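Local structure of phosphonate monoester hydrolase (Ruegeria pomeroyi, 4UPK) at residues P60-L65 and E319-I324; A69-R74 and P371-A376; R73-V78 and A387-I392; R413-F418 and S425-Y430. The protein is a hydrolase of the sulfatase family, in the alkaline phosphatase clan, with an alpha/beta fold built round a large mixed beta-sheet. All coordinates share one frame; numbering follows the deposited sequence.

Contact 1 of 4, residues P60-L65 and E319-I324; sequences PHLRAL and EVDTHI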
# COMPACT_ATOMS: atom_id res chain seq x y z
N PRO A 60 -27.54 -2.44 40.24
CA PRO A 60 -28.91 -2.66 39.75
C PRO A 60 -29.15 -2.60 38.26
O PRO A 60 -29.99 -3.36 37.79
CB PRO A 60 -29.72 -1.60 40.50
CG PRO A 60 -28.75 -0.55 40.83
CD PRO A 60 -27.53 -1.32 41.20
N HIS A 61 -28.48 -1.69 37.54
CA HIS A 61 -28.70 -1.53 36.10
C HIS A 61 -28.12 -2.67 35.29
O HIS A 61 -28.79 -3.16 34.38
CB HIS A 61 -28.28 -0.14 35.61
CG HIS A 61 -29.11 0.95 36.19
ND1 HIS A 61 -30.41 1.15 35.77
CD2 HIS A 61 -28.81 1.85 37.14
CE1 HIS A 61 -30.85 2.19 36.47
NE2 HIS A 61 -29.91 2.64 37.31
N LEU A 62 -26.93 -3.14 35.68
CA LEU A 62 -26.26 -4.31 35.07
C LEU A 62 -27.04 -5.60 35.40
O LEU A 62 -27.18 -6.47 34.55
CB LEU A 62 -24.79 -4.41 35.53
CG LEU A 62 -23.85 -3.32 35.00
CD1 LEU A 62 -22.59 -3.22 35.83
CD2 LEU A 62 -23.50 -3.54 33.53
N ARG A 63 -27.58 -5.69 36.61
CA ARG A 63 -28.38 -6.85 37.05
C ARG A 63 -29.78 -6.83 36.42
O ARG A 63 -30.33 -7.90 36.14
CB ARG A 63 -28.44 -6.93 38.58
CG ARG A 63 -27.15 -7.49 39.18
CD ARG A 63 -27.05 -7.34 40.69
NE ARG A 63 -25.68 -7.57 41.14
CZ ARG A 63 -25.16 -7.09 42.27
NH1 ARG A 63 -25.90 -6.34 43.09
NH2 ARG A 63 -23.90 -7.34 42.58
N ALA A 64 -30.32 -5.63 36.14
CA ALA A 64 -31.62 -5.49 35.47
C ALA A 64 -31.47 -5.91 34.02
O ALA A 64 -32.32 -6.65 33.52
CB ALA A 64 -32.15 -4.06 35.57
N LEU A 65 -30.34 -5.51 33.36
CA LEU A 65 -30.05 -5.90 31.98
C LEU A 65 -29.87 -7.41 31.87
O LEU A 65 -30.42 -8.00 30.94
CB LEU A 65 -28.84 -5.15 31.41
CG LEU A 65 -28.46 -5.47 29.95
CD1 LEU A 65 -29.47 -4.85 28.95
CD2 LEU A 65 -27.04 -5.05 29.65
N GLU A 319 -20.89 3.48 40.73
CA GLU A 319 -21.02 4.70 39.95
C GLU A 319 -21.07 4.41 38.43
O GLU A 319 -21.84 5.03 37.72
CB GLU A 319 -19.94 5.72 40.31
CG GLU A 319 -20.16 7.09 39.66
CD GLU A 319 -18.94 7.99 39.64
OE1 GLU A 319 -17.82 7.46 39.80
OE2 GLU A 319 -19.10 9.22 39.49
N VAL A 320 -20.31 3.41 37.95
CA VAL A 320 -20.37 3.00 36.54
C VAL A 320 -21.78 2.48 36.24
O VAL A 320 -22.38 2.85 35.23
CB VAL A 320 -19.25 1.97 36.20
CG1 VAL A 320 -19.56 1.14 34.96
CG2 VAL A 320 -17.89 2.66 36.08
N ASP A 321 -22.30 1.64 37.15
CA ASP A 321 -23.65 1.10 37.08
C ASP A 321 -24.72 2.19 36.93
O ASP A 321 -25.53 2.05 36.03
CB ASP A 321 -23.97 0.23 38.29
CG ASP A 321 -25.23 -0.56 38.08
OD1 ASP A 321 -25.15 -1.65 37.49
OD2 ASP A 321 -26.32 -0.04 38.41
N THR A 322 -24.73 3.23 37.79
CA THR A 322 -25.71 4.35 37.75
C THR A 322 -25.71 5.03 36.38
O THR A 322 -26.78 5.31 35.85
CB THR A 322 -25.44 5.38 38.87
OG1 THR A 322 -25.33 4.73 40.14
CG2 THR A 322 -26.49 6.49 38.94
N HIS A 323 -24.52 5.30 35.82
CA HIS A 323 -24.38 5.92 34.51
C HIS A 323 -24.78 5.03 33.33
O HIS A 323 -25.29 5.55 32.35
CB HIS A 323 -23.00 6.59 34.34
CG HIS A 323 -22.88 7.81 35.20
ND1 HIS A 323 -23.49 8.99 34.85
CD2 HIS A 323 -22.30 7.96 36.41
CE1 HIS A 323 -23.25 9.83 35.84
NE2 HIS A 323 -22.54 9.26 36.81
N ILE A 324 -24.64 3.69 33.45
CA ILE A 324 -25.06 2.72 32.42
C ILE A 324 -26.60 2.69 32.36
O ILE A 324 -27.16 2.53 31.28
CB ILE A 324 -24.39 1.30 32.60
CG1 ILE A 324 -22.93 1.35 32.14
CG2 ILE A 324 -25.16 0.15 31.86
CD1 ILE A 324 -22.09 0.09 32.40
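Asp321 reaches out of helix 303-333 to the start of helix 60-67, where its carboxylate takes two backbone N-H groups. These are the hydrogen bonds of the contact. His61 N gives to Asp321 OD2 over 2.9 Å, nearly straight at 164°, meeting the syn lone pair of that oxygen. Leu62 N gives to Asp321 OD1, also over 2.9 Å and on the syn side, though somewhat out of the carboxylate plane. With CG anti to its own backbone N (chi1 -168°), Asp321 can span the space between helix axes that come within 8.2 Å.

Carbon atoms crowd round the same carboxylate. Pro60, with no N-H to offer, lays its CD 3.3 Å from Asp321 OD2. The His61 imidazole brings an edge, CD2 lying 3.4 Å from Asp321 OD2, with its ring turned 29° from the carboxylate. Leu62 runs past in the opposite direction, Leu62 CG 3.3 Å from Asp321 OD1.

The apolar part is small: Leu62 CD2 meets Ile324 CD1 at 4.1 Å, the two side chains at about a right angle. Leu62 also rests on Val344 and Ile324 on Ile41, both in strands of the central sheet.

An aspartate of one helix thus receives first-turn amides at the N-terminal end of another, joining helices 303-333 and 60-67 beside that sheet; the helix end would probably stabilise a negative charge on the buried Asp321.

Contact 2 of 4, residues A69-R74 and P371-A376; sequences AVSFRR and PLIIRA
Phe72 turns its CG anti to its carbonyl carbon (chi1 -64°) and Leu372 its CG anti to its backbone N (chi1 177°), which sets the ring beside the isobutyl group. The two cross at a slant, with Phe72 CD1 3.6 Å from Leu372 CD2. Further round the ring, Phe72 CE1 lies 3.9 Å from Ile374 CD1, the end of an extended side chain. Leu415 and Phe418, from the segment around helix 416-419, pack onto this cluster.

Just before the first strand, Ala69 CB touches Ile373 CG2 at 3.8 Å. The same methyl lies against the aliphatic start of Arg375, whose NE goes on to a salt bridge with Asp68.

The backbones run antiparallel. Val70 and Ile374 form a hydrogen-bonded pair, Val70 N giving to Ile374 O over 3.1 Å and Ile374 N returning to Val70 O over 2.9 Å; the second is the straighter, at 166°, and lies in the carbonyl plane. Ser71 and Ile373 are the non-hydrogen-bonded pair beside it. Next, Phe72 N gives to Leu372 O at 3.0 Å, but its return bond is replaced by a water, which donates to Phe72 O at 2.7 Å and accepts from Leu372 N at 3.0 Å.

Direct pairing therefore gives way to a water bridge just where the first strand turns its corner at Arg73 and Arg74, so the buried amide and carbonyl there are still satisfied while the chains part.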
# COMPACT_ATOMS: atom_id res chain seq x y z
N ALA A 69 -31.88 -10.29 29.59
CA ALA A 69 -30.94 -10.75 28.55
C ALA A 69 -30.26 -12.07 28.86
O ALA A 69 -30.72 -12.83 29.70
CB ALA A 69 -29.89 -9.67 28.30
N VAL A 70 -29.14 -12.34 28.14
CA VAL A 70 -28.33 -13.55 28.28
C VAL A 70 -26.98 -13.24 29.02
O VAL A 70 -26.21 -12.37 28.58
CB VAL A 70 -28.12 -14.24 26.90
CG1 VAL A 70 -27.39 -15.57 27.05
CG2 VAL A 70 -29.44 -14.43 26.15
N SER A 71 -26.74 -13.96 30.13
CA SER A 71 -25.54 -13.85 30.96
C SER A 71 -24.63 -15.06 30.72
O SER A 71 -25.11 -16.19 30.72
CB SER A 71 -25.90 -13.78 32.44
OG SER A 71 -26.73 -12.65 32.70
N PHE A 72 -23.32 -14.81 30.54
CA PHE A 72 -22.30 -15.82 30.28
C PHE A 72 -21.44 -15.94 31.53
O PHE A 72 -20.64 -15.04 31.83
CB PHE A 72 -21.50 -15.46 29.01
CG PHE A 72 -22.33 -15.47 27.74
CD1 PHE A 72 -23.13 -14.38 27.40
CD2 PHE A 72 -22.32 -16.56 26.89
CE1 PHE A 72 -23.90 -14.39 26.23
CE2 PHE A 72 -23.11 -16.58 25.72
CZ PHE A 72 -23.89 -15.49 25.40
N ARG A 73 -21.62 -17.05 32.27
CA ARG A 73 -20.95 -17.31 33.55
C ARG A 73 -19.52 -17.87 33.54
O ARG A 73 -18.84 -17.82 34.59
CB ARG A 73 -21.86 -18.13 34.49
CG ARG A 73 -23.15 -17.40 34.84
CD ARG A 73 -23.03 -16.40 36.00
NE ARG A 73 -24.15 -15.44 35.98
CZ ARG A 73 -25.35 -15.67 36.51
NH1 ARG A 73 -25.60 -16.83 37.12
NH2 ARG A 73 -26.30 -14.76 36.43
N ARG A 74 -19.06 -18.42 32.39
CA ARG A 74 -17.72 -18.99 32.28
C ARG A 74 -16.94 -18.26 31.18
O ARG A 74 -16.34 -18.89 30.30
CB ARG A 74 -17.80 -20.52 32.03
CG ARG A 74 -16.75 -21.31 32.79
CD ARG A 74 -17.08 -22.79 32.86
NE ARG A 74 -16.18 -23.51 33.77
CZ ARG A 74 -15.30 -24.44 33.40
NH1 ARG A 74 -15.18 -24.79 32.12
NH2 ARG A 74 -14.53 -25.04 34.31
N PRO A 371 -17.43 -10.44 33.42
CA PRO A 371 -18.86 -10.54 33.16
C PRO A 371 -19.16 -10.33 31.67
O PRO A 371 -18.40 -9.66 30.97
CB PRO A 371 -19.46 -9.43 34.03
CG PRO A 371 -18.37 -8.40 34.14
CD PRO A 371 -17.08 -9.18 34.12
N LEU A 372 -20.26 -10.93 31.19
CA LEU A 372 -20.72 -10.82 29.82
C LEU A 372 -22.24 -10.91 29.75
O LEU A 372 -22.83 -11.91 30.15
CB LEU A 372 -20.04 -11.83 28.84
CG LEU A 372 -20.54 -11.79 27.37
CD1 LEU A 372 -20.28 -10.46 26.70
CD2 LEU A 372 -19.93 -12.88 26.56
N ILE A 373 -22.87 -9.83 29.25
CA ILE A 373 -24.31 -9.74 29.08
C ILE A 373 -24.53 -9.37 27.64
O ILE A 373 -23.94 -8.41 27.14
CB ILE A 373 -25.04 -8.74 30.05
CG1 ILE A 373 -24.64 -8.93 31.54
CG2 ILE A 373 -26.57 -8.82 29.87
CD1 ILE A 373 -24.88 -7.70 32.46
N ILE A 374 -25.38 -10.15 26.96
CA ILE A 374 -25.73 -9.87 25.58
C ILE A 374 -27.24 -9.82 25.44
O ILE A 374 -27.92 -10.79 25.76
CB ILE A 374 -25.04 -10.81 24.54
CG1 ILE A 374 -23.48 -10.73 24.64
CG2 ILE A 374 -25.55 -10.51 23.11
CD1 ILE A 374 -22.68 -11.71 23.69
N ARG A 375 -27.75 -8.68 24.97
CA ARG A 375 -29.15 -8.54 24.67
C ARG A 375 -29.30 -8.33 23.18
O ARG A 375 -28.64 -7.46 22.59
CB ARG A 375 -29.82 -7.38 25.42
CG ARG A 375 -31.33 -7.62 25.50
CD ARG A 375 -32.11 -6.43 25.99
NE ARG A 375 -33.55 -6.69 25.94
CZ ARG A 375 -34.31 -6.57 24.86
NH1 ARG A 375 -33.78 -6.21 23.69
NH2 ARG A 375 -35.61 -6.83 24.92
N ALA A 376 -30.15 -9.12 22.57
CA ALA A 376 -30.44 -9.03 21.15
C ALA A 376 -31.94 -9.17 20.99
O ALA A 376 -32.54 -9.97 21.73
CB ALA A 376 -29.72 -10.15 20.40
O HOH W 1 -21.63 -12.85 33.04

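Contact 3 of 4, residues R73-V78 and A387-I392; sequences RRHYSV and APTESI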
# COMPACT_ATOMS: atom_id res chain seq x y z
N ARG A 73 -21.62 -17.05 32.27
CA ARG A 73 -20.95 -17.31 33.55
C ARG A 73 -19.52 -17.87 33.54
O ARG A 73 -18.84 -17.82 34.59
CB ARG A 73 -21.86 -18.13 34.49
CG ARG A 73 -23.15 -17.40 34.84
CD ARG A 73 -23.03 -16.40 36.00
NE ARG A 73 -24.15 -15.44 35.98
CZ ARG A 73 -25.35 -15.67 36.51
NH1 ARG A 73 -25.60 -16.83 37.12
NH2 ARG A 73 -26.30 -14.76 36.43
N ARG A 74 -19.06 -18.42 32.39
CA ARG A 74 -17.72 -18.99 32.28
C ARG A 74 -16.94 -18.26 31.18
O ARG A 74 -16.34 -18.89 30.30
CB ARG A 74 -17.80 -20.52 32.03
CG ARG A 74 -16.75 -21.31 32.79
CD ARG A 74 -17.08 -22.79 32.86
NE ARG A 74 -16.18 -23.51 33.77
CZ ARG A 74 -15.30 -24.44 33.40
NH1 ARG A 74 -15.18 -24.79 32.12
NH2 ARG A 74 -14.53 -25.04 34.31
N HIS A 75 -16.98 -16.91 31.23
CA HIS A 75 -16.35 -16.02 30.26
C HIS A 75 -14.99 -15.53 30.72
O HIS A 75 -14.86 -14.95 31.81
CB HIS A 75 -17.28 -14.85 29.91
CG HIS A 75 -16.82 -14.05 28.74
ND1 HIS A 75 -16.92 -14.54 27.45
CD2 HIS A 75 -16.25 -12.82 28.70
CE1 HIS A 75 -16.42 -13.59 26.67
NE2 HIS A 75 -16.00 -12.55 27.37
N TYR A 76 -13.96 -15.76 29.89
CA TYR A 76 -12.58 -15.43 30.23
C TYR A 76 -11.88 -14.63 29.17
O TYR A 76 -12.06 -14.87 27.98
CB TYR A 76 -11.79 -16.73 30.52
CG TYR A 76 -12.27 -17.47 31.74
CD1 TYR A 76 -13.37 -18.33 31.68
CD2 TYR A 76 -11.65 -17.30 32.98
CE1 TYR A 76 -13.90 -18.92 32.83
CE2 TYR A 76 -12.14 -17.94 34.13
CZ TYR A 76 -13.26 -18.75 34.04
OH TYR A 76 -13.77 -19.40 35.15
N SER A 77 -11.06 -13.67 29.61
CA SER A 77 -10.19 -12.89 28.73
C SER A 77 -9.12 -13.89 28.19
O SER A 77 -8.67 -14.73 28.96
CB SER A 77 -9.51 -11.77 29.52
OG SER A 77 -8.66 -11.04 28.65
N VAL A 78 -8.78 -13.84 26.88
CA VAL A 78 -7.78 -14.76 26.30
C VAL A 78 -6.36 -14.24 26.49
O VAL A 78 -5.39 -14.95 26.19
CB VAL A 78 -8.07 -15.19 24.84
CG1 VAL A 78 -9.50 -15.67 24.67
CG2 VAL A 78 -7.74 -14.07 23.84
N ALA A 387 -21.35 -22.75 29.55
CA ALA A 387 -20.30 -23.22 28.63
C ALA A 387 -19.09 -22.26 28.64
O ALA A 387 -19.31 -21.06 28.82
CB ALA A 387 -20.85 -23.33 27.22
N PRO A 388 -17.83 -22.73 28.45
CA PRO A 388 -16.70 -21.78 28.41
C PRO A 388 -16.75 -20.87 27.19
O PRO A 388 -16.83 -21.33 26.04
CB PRO A 388 -15.45 -22.70 28.37
CG PRO A 388 -15.94 -24.06 28.68
CD PRO A 388 -17.37 -24.11 28.22
N THR A 389 -16.75 -19.57 27.44
CA THR A 389 -16.75 -18.55 26.39
C THR A 389 -15.49 -17.73 26.54
O THR A 389 -14.91 -17.68 27.63
CB THR A 389 -18.09 -17.75 26.32
OG1 THR A 389 -18.30 -17.06 27.54
CG2 THR A 389 -19.30 -18.64 25.99
N GLU A 390 -15.02 -17.15 25.43
CA GLU A 390 -13.79 -16.39 25.37
C GLU A 390 -14.03 -15.00 24.83
O GLU A 390 -14.97 -14.79 24.08
CB GLU A 390 -12.75 -17.15 24.53
CG GLU A 390 -12.22 -18.39 25.24
CD GLU A 390 -11.24 -19.22 24.46
OE1 GLU A 390 -11.03 -18.92 23.27
OE2 GLU A 390 -10.69 -20.19 25.03
N SER A 391 -13.15 -14.05 25.20
CA SER A 391 -13.23 -12.64 24.80
C SER A 391 -13.22 -12.45 23.27
O SER A 391 -13.78 -11.47 22.76
CB SER A 391 -12.12 -11.84 25.47
OG SER A 391 -10.85 -12.33 25.10
N ILE A 392 -12.59 -13.40 22.55
CA ILE A 392 -12.47 -13.43 21.09
C ILE A 392 -13.78 -13.78 20.38
O ILE A 392 -13.87 -13.62 19.17
CB ILE A 392 -11.29 -14.35 20.67
CG1 ILE A 392 -11.50 -15.80 21.17
CG2 ILE A 392 -9.96 -13.75 21.13
CD1 ILE A 392 -10.66 -16.84 20.46
O HOH W 2 -19.73 -18.45 29.71
O HOH W 3 -9.14 -10.37 25.70
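Ala387 O reaches Arg74 N through a shared water, which accepts from Arg74 N, donates to Ala387 O and also bonds Thr389 OG1. Pro388 follows, lying alongside Arg74 and pointing the same way, with its CG 3.6 Å from Arg74 NH1 at the guanidinium edge.

Thr389 does most of the polar work. Its N gives to Arg74 O over 3.0 Å, approaching from 41° above the carbonyl plane, and its O receives Tyr76 N at 3.1 Å. OG1 sits between the backbone N and the carbonyl carbon (chi1 62°), which sets it at the edge of the His75 ring, 2.9 Å from His75 ND1. Either atom of that hydrogen bond could be the donor.

Glu390 lays its CB 3.6 Å from Val78 CG1, the two side chains roughly perpendicular, while its carboxylate is bonded outside the two segments, to Tyr94 OH and Phe432 N. At Ser391 the strand passes into a 3-10 turn. Ser391 N still gives to Tyr76 O at 3.1 Å, but that bond is bent to 137°. Ser391 OG takes Val78 N at 3.1 Å and shares a water with Ser77 OG, itself bonded to Ser85 OG as well. Ile392 closes the run, its CG2 packed 3.5 Å from Val78 CG2.

With Thr389 bonded through N and O to the residues before and after His75, this is the bonding pattern of parallel beta strands, kept for a short run. It belongs to the mixed central sheet of the sulfatase fold, where strand 70-76 pairs with strand 388-390 close to strand 431-436 of the smaller antiparallel sheet.

Contact 4 of 4, residues R413-F418 and S425-Y430; sequences RSLRPF and SDWRQY
Arg413 lies along Trp427 and ends on Asp426, and can be followed outward. CB starts against the six-membered ring, 3.7 Å from Trp427 CZ3. A bend at chi3 (61°) then brings the head group back toward the same ring: NE comes to 4.0 Å from Trp427 CZ3, and Trp427 CE3 sits over one face of the guanidinium, 4.0 Å from Arg413 CZ, although the two planes are strongly inclined. At the tip, NH1 gives to Asp426 O over 2.9 Å, and NH2 makes a salt bridge with Asp426 OD1, also at 2.9 Å. Both acceptors lie close to the guanidinium plane, yet each is approached from above its own plane, the backbone carbonyl as well as the carboxylate, which is turned 75° from the guanidinium. Two nitrogens holding two atoms of one residue leave the head group little freedom to rotate.

Two other side chains of 413-418 pack on the indole. The edge of Phe418, CE2 and CZ, stands over its face, with ring centroids 4.7 Å apart and planes at 81°. Leu415 CD2 presses 3.5 Å from Trp427 CZ2, crossing at about a right angle. Trp427 NE1 points elsewhere, to Pro388 O.

Ser414 OG, which also bonds Asp400, accepts from Arg416 N at 3.3 Å and so caps the start of the short helix 416-419. The whole is a T-shaped aromatic pair beside an arginine-aspartate bridge, closing the connection between that helix and strand 431-436; Leu415 and Phe418 join it to Phe72 of the central sheet.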
# COMPACT_ATOMS: atom_id res chain seq x y z
N ARG A 413 -15.58 -17.66 17.94
CA ARG A 413 -16.80 -18.19 17.35
C ARG A 413 -18.01 -17.42 17.87
O ARG A 413 -18.07 -17.06 19.05
CB ARG A 413 -16.93 -19.69 17.66
CG ARG A 413 -15.90 -20.56 16.95
CD ARG A 413 -16.06 -22.03 17.26
NE ARG A 413 -17.36 -22.57 16.85
CZ ARG A 413 -17.79 -23.79 17.14
NH1 ARG A 413 -17.01 -24.63 17.81
NH2 ARG A 413 -18.99 -24.19 16.77
N SER A 414 -18.98 -17.17 16.98
CA SER A 414 -20.22 -16.46 17.29
C SER A 414 -20.98 -17.11 18.46
O SER A 414 -21.16 -18.33 18.50
CB SER A 414 -21.11 -16.40 16.06
OG SER A 414 -22.32 -15.70 16.31
N LEU A 415 -21.43 -16.26 19.40
CA LEU A 415 -22.21 -16.66 20.56
C LEU A 415 -23.71 -16.64 20.26
O LEU A 415 -24.51 -16.92 21.16
CB LEU A 415 -21.91 -15.74 21.75
CG LEU A 415 -20.49 -15.77 22.31
CD1 LEU A 415 -20.36 -14.82 23.47
CD2 LEU A 415 -20.08 -17.17 22.73
N ARG A 416 -24.09 -16.31 19.01
CA ARG A 416 -25.47 -16.23 18.56
C ARG A 416 -26.32 -17.48 18.88
O ARG A 416 -27.41 -17.26 19.42
CB ARG A 416 -25.57 -15.80 17.09
CG ARG A 416 -26.79 -14.95 16.81
CD ARG A 416 -26.81 -14.50 15.39
NE ARG A 416 -28.12 -13.97 15.01
CZ ARG A 416 -28.42 -13.54 13.79
NH1 ARG A 416 -27.51 -13.57 12.83
NH2 ARG A 416 -29.63 -13.08 13.53
N PRO A 417 -25.87 -18.75 18.67
CA PRO A 417 -26.73 -19.91 19.06
C PRO A 417 -27.22 -19.90 20.52
O PRO A 417 -28.38 -20.23 20.77
CB PRO A 417 -25.83 -21.14 18.79
CG PRO A 417 -24.90 -20.67 17.74
CD PRO A 417 -24.62 -19.23 18.05
N PHE A 418 -26.36 -19.46 21.46
CA PHE A 418 -26.63 -19.30 22.90
C PHE A 418 -27.73 -18.29 23.23
O PHE A 418 -28.37 -18.42 24.28
CB PHE A 418 -25.35 -18.88 23.64
CG PHE A 418 -24.24 -19.90 23.61
CD1 PHE A 418 -24.25 -21.01 24.45
CD2 PHE A 418 -23.15 -19.72 22.77
CE1 PHE A 418 -23.20 -21.92 24.45
CE2 PHE A 418 -22.09 -20.63 22.78
CZ PHE A 418 -22.13 -21.73 23.60
N SER A 425 -23.04 -28.22 19.26
CA SER A 425 -22.54 -29.52 19.74
C SER A 425 -21.00 -29.64 19.73
O SER A 425 -20.45 -30.43 20.50
CB SER A 425 -23.17 -30.67 18.97
OG SER A 425 -24.59 -30.60 19.00
N ASP A 426 -20.32 -28.86 18.87
CA ASP A 426 -18.86 -28.86 18.73
C ASP A 426 -18.21 -27.64 19.46
O ASP A 426 -17.09 -27.23 19.12
CB ASP A 426 -18.48 -28.91 17.24
CG ASP A 426 -18.93 -27.71 16.41
OD1 ASP A 426 -19.81 -26.92 16.90
OD2 ASP A 426 -18.44 -27.56 15.26
N TRP A 427 -18.91 -27.08 20.48
CA TRP A 427 -18.43 -25.93 21.25
C TRP A 427 -17.24 -26.31 22.11
O TRP A 427 -16.98 -27.48 22.37
CB TRP A 427 -19.56 -25.32 22.11
CG TRP A 427 -19.25 -23.93 22.60
CD1 TRP A 427 -18.87 -23.57 23.86
CD2 TRP A 427 -19.24 -22.73 21.81
NE1 TRP A 427 -18.56 -22.23 23.89
CE2 TRP A 427 -18.78 -21.69 22.65
CE3 TRP A 427 -19.53 -22.44 20.47
CZ2 TRP A 427 -18.64 -20.36 22.19
CZ3 TRP A 427 -19.38 -21.14 20.02
CH2 TRP A 427 -18.96 -20.11 20.87
N ARG A 428 -16.53 -25.29 22.57
CA ARG A 428 -15.38 -25.33 23.48
C ARG A 428 -15.65 -26.19 24.69
O ARG A 428 -16.75 -26.13 25.23
CB ARG A 428 -15.22 -23.91 24.01
CG ARG A 428 -13.82 -23.43 23.98
CD ARG A 428 -13.83 -22.01 24.41
NE ARG A 428 -13.57 -21.17 23.25
CZ ARG A 428 -14.43 -20.29 22.75
NH1 ARG A 428 -15.61 -20.10 23.33
NH2 ARG A 428 -14.09 -19.56 21.70
N GLN A 429 -14.65 -26.97 25.16
CA GLN A 429 -14.77 -27.74 26.40
C GLN A 429 -13.76 -27.26 27.47
O GLN A 429 -13.73 -27.76 28.60
CB GLN A 429 -14.74 -29.24 26.14
CG GLN A 429 -16.08 -29.71 25.57
CD GLN A 429 -16.15 -31.20 25.43
OE1 GLN A 429 -15.87 -31.76 24.37
NE2 GLN A 429 -16.54 -31.87 26.51
N TYR A 430 -12.96 -26.26 27.09
CA TYR A 430 -11.93 -25.63 27.90
C TYR A 430 -11.75 -24.20 27.39
O TYR A 430 -12.10 -23.92 26.25
CB TYR A 430 -10.59 -26.40 27.79
CG TYR A 430 -10.00 -26.42 26.41
CD1 TYR A 430 -9.20 -25.37 25.95
CD2 TYR A 430 -10.26 -27.47 25.53
CE1 TYR A 430 -8.69 -25.36 24.65
CE2 TYR A 430 -9.75 -27.47 24.24
CZ TYR A 430 -8.96 -26.42 23.80
OH TYR A 430 -8.48 -26.43 22.51

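Contacts 2 and 3 are the buried ones and share Arg73 and Arg74: strand 70-76 pairs antiparallel with 372-375 in one and parallel with 388-390 in the other, so backbone bonds dominate both, helped by waters. Contacts 1 and 4 are partly exposed and rely on side chains, an aspartate receiving helix amides in contact 1, an ion pair and a T-shaped aromatic pair in contact 4. Contact 1 packs on contact 2 through Leu62, Leu65 and Ile373. Contact 4 meets contact 2 through Leu415 and Phe418, and contact 3 through bonds from Trp427 and Arg428 to Pro388 O. Contacts 1 and 4 do not touch, their centres about 27 Å apart.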